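Local coordinates for allergen Bos d 2 (PDB 4WFU), which is a lipocalin of cattle dander, a major allergen that probably carries pheromones or similar small odorant molecules, at residues I18-A23 with I145-K150. Residues are numbered along the deposited sequence; the frame is centred on the assembly and turned at random.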
loop_
_atom_site.group_PDB
_atom_site.type_symbol
_atom_site.label_atom_id
_atom_site.label_comp_id
_atom_site.label_asym_id
_atom_site.label_seq_id
_atom_site.Cartn_x
_atom_site.Cartn_y
_atom_site.Cartn_z
ATOM N N ILE A 18 3.902 -6.764 0.690
ATOM C CA ILE A 18 4.163 -5.737 -0.308
ATOM C C ILE A 18 5.360 -6.114 -1.195
ATOM O O ILE A 18 6.427 -6.459 -0.698
ATOM C CB ILE A 18 4.363 -4.336 0.335
ATOM C CG1 ILE A 18 4.431 -3.262 -0.753
ATOM C CG2 ILE A 18 5.621 -4.309 1.239
ATOM C CD1 ILE A 18 4.015 -1.839 -0.262
ATOM N N ILE A 19 5.167 -6.063 -2.507
ATOM C CA ILE A 19 6.267 -6.310 -3.444
ATOM C C ILE A 19 6.882 -4.982 -3.875
ATOM O O ILE A 19 8.083 -4.766 -3.724
ATOM C CB ILE A 19 5.803 -7.069 -4.704
ATOM C CG1 ILE A 19 4.924 -8.262 -4.333
ATOM C CG2 ILE A 19 7.020 -7.544 -5.517
ATOM C CD1 ILE A 19 5.606 -9.249 -3.425
ATOM N N TYR A 20 6.039 -4.092 -4.392
ATOM C CA TYR A 20 6.483 -2.806 -4.927
ATOM C C TYR A 20 5.711 -1.638 -4.346
ATOM O O TYR A 20 4.560 -1.787 -3.936
ATOM C CB TYR A 20 6.289 -2.749 -6.444
ATOM C CG TYR A 20 7.129 -3.741 -7.223
ATOM C CD1 TYR A 20 8.498 -3.556 -7.377
ATOM C CD2 TYR A 20 6.542 -4.849 -7.828
ATOM C CE1 TYR A 20 9.269 -4.479 -8.114
ATOM C CE2 TYR A 20 7.305 -5.762 -8.553
ATOM C CZ TYR A 20 8.658 -5.568 -8.692
ATOM O OH TYR A 20 9.404 -6.479 -9.417
ATOM N N ALA A 21 6.353 -0.475 -4.352
ATOM C CA ALA A 21 5.668 0.800 -4.131
ATOM C C ALA A 21 6.237 1.799 -5.134
ATOM O O ALA A 21 7.345 1.607 -5.650
ATOM C CB ALA A 21 5.877 1.287 -2.702
ATOM N N ALA A 22 5.474 2.849 -5.415
ATOM C CA ALA A 22 5.875 3.889 -6.351
ATOM C C ALA A 22 5.276 5.202 -5.882
ATOM O O ALA A 22 4.170 5.216 -5.361
ATOM C CB ALA A 22 5.380 3.564 -7.754
ATOM N N ALA A 23 5.997 6.298 -6.086
ATOM C CA ALA A 23 5.538 7.605 -5.618
ATOM C C ALA A 23 6.157 8.716 -6.447
ATOM O O ALA A 23 7.292 8.588 -6.905
ATOM C CB ALA A 23 5.899 7.786 -4.150
ATOM N N ILE A 145 9.420 3.377 -9.150
ATOM C CA ILE A 145 9.101 2.119 -8.470
ATOM C C ILE A 145 10.254 1.646 -7.595
ATOM O O ILE A 145 11.408 1.575 -8.038
ATOM C CB ILE A 145 8.719 0.995 -9.457
ATOM C CG1 ILE A 145 7.368 1.281 -10.104
ATOM C CG2 ILE A 145 8.693 -0.382 -8.753
ATOM C CD1 ILE A 145 7.025 0.334 -11.236
ATOM N N GLU A 146 9.922 1.309 -6.357
ATOM C CA GLU A 146 10.848 0.714 -5.407
ATOM C C GLU A 146 10.428 -0.714 -5.128
ATOM O O GLU A 146 9.242 -1.004 -4.964
ATOM C CB GLU A 146 10.837 1.487 -4.087
ATOM C CG GLU A 146 11.667 2.748 -4.066
ATOM C CD GLU A 146 13.143 2.463 -3.899
ATOM O OE1 GLU A 146 13.514 1.695 -2.975
ATOM O OE2 GLU A 146 13.931 3.012 -4.694
ATOM N N ASN A 147 11.399 -1.618 -5.077
ATOM C CA ASN A 147 11.118 -2.982 -4.668
ATOM C C ASN A 147 11.242 -3.048 -3.155
ATOM O O ASN A 147 12.325 -2.822 -2.615
ATOM C CB ASN A 147 12.100 -3.960 -5.332
ATOM C CG ASN A 147 11.888 -5.393 -4.891
ATOM O OD1 ASN A 147 11.722 -5.673 -3.707
ATOM N ND2 ASN A 147 11.918 -6.319 -5.847
ATOM N N LEU A 148 10.137 -3.347 -2.473
ATOM C CA LEU A 148 10.138 -3.412 -1.014
ATOM C C LEU A 148 10.352 -4.818 -0.488
ATOM O O LEU A 148 10.953 -5.001 0.570
ATOM C CB LEU A 148 8.829 -2.853 -0.434
ATOM C CG LEU A 148 8.840 -1.359 -0.129
ATOM C CD1 LEU A 148 9.214 -0.561 -1.375
ATOM C CD2 LEU A 148 7.464 -0.924 0.390
ATOM N N ILE A 149 9.864 -5.819 -1.214
ATOM C CA ILE A 149 9.927 -7.182 -0.691
ATOM C C ILE A 149 11.367 -7.622 -0.438
ATOM O O ILE A 149 11.638 -8.350 0.512
ATOM C CB ILE A 149 9.151 -8.189 -1.577
ATOM C CG1 ILE A 149 8.996 -9.540 -0.871
ATOM C CG2 ILE A 149 9.808 -8.338 -2.936
ATOM C CD1 ILE A 149 8.162 -9.486 0.389
ATOM N N LYS A 150 12.296 -7.141 -1.257
ATOM C CA LYS A 150 13.686 -7.568 -1.145
ATOM C C LYS A 150 14.392 -7.031 0.102
ATOM O O LYS A 150 15.422 -7.567 0.500
ATOM C CB LYS A 150 14.477 -7.228 -2.416
ATOM C CG LYS A 150 14.782 -5.753 -2.587
ATOM C CD LYS A 150 15.447 -5.503 -3.934
ATOM C CE LYS A 150 15.815 -4.041 -4.102
ATOM N NZ LYS A 150 16.487 -3.799 -5.408
#
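L148 turns its branched end onto the opposite strand, where CD2 lies 3.6 Å from CD1 of I18 and CD1 sits 4.0 Å from CB of A21. Leucine suits this buried place because its two methyl branches can serve two neighbours at once, while A21 offers a single methyl that lies against them. I18 has CG1 anti to the backbone N (chi1 -172°), which carries the chain's end to the leucine.

On the other face of the sheet, CG2 of I145 rests 3.5 Å from CD1 of the Y20 ring, and its CG1 branch reaches CB of A22. Being beta-branched, I145 touches both residues and fits an extended backbone. Tyrosine suits position 20 because its long flat ring spans I145, N147 and helix 125-137, meeting L128 and Y131 there. The amide of N147 crosses obliquely beside CE1, the two planes 72° apart; its OD1 accepts from K150 N, an Asx motif.

Between the two faces the backbones pair antiparallel: E146 N gives a nearly straight bond to A21 O (2.7 Å), and A21 N returns one to E146 O. Where the strand ends, I19 O accepts a bond from L148 N (2.8 Å) and a longer one from I149 N, both from the same face of its carbonyl plane.

Strand 145-147 lies at the sheet's edge, beside strand 17-23 of the lipocalin barrel, whose other neighbour is strand 110-118, with a classic bulge at I19 and Y20 facing G116. Helix 125-137 also packs over A22, whereas I18 and L148 touch strand 38-45.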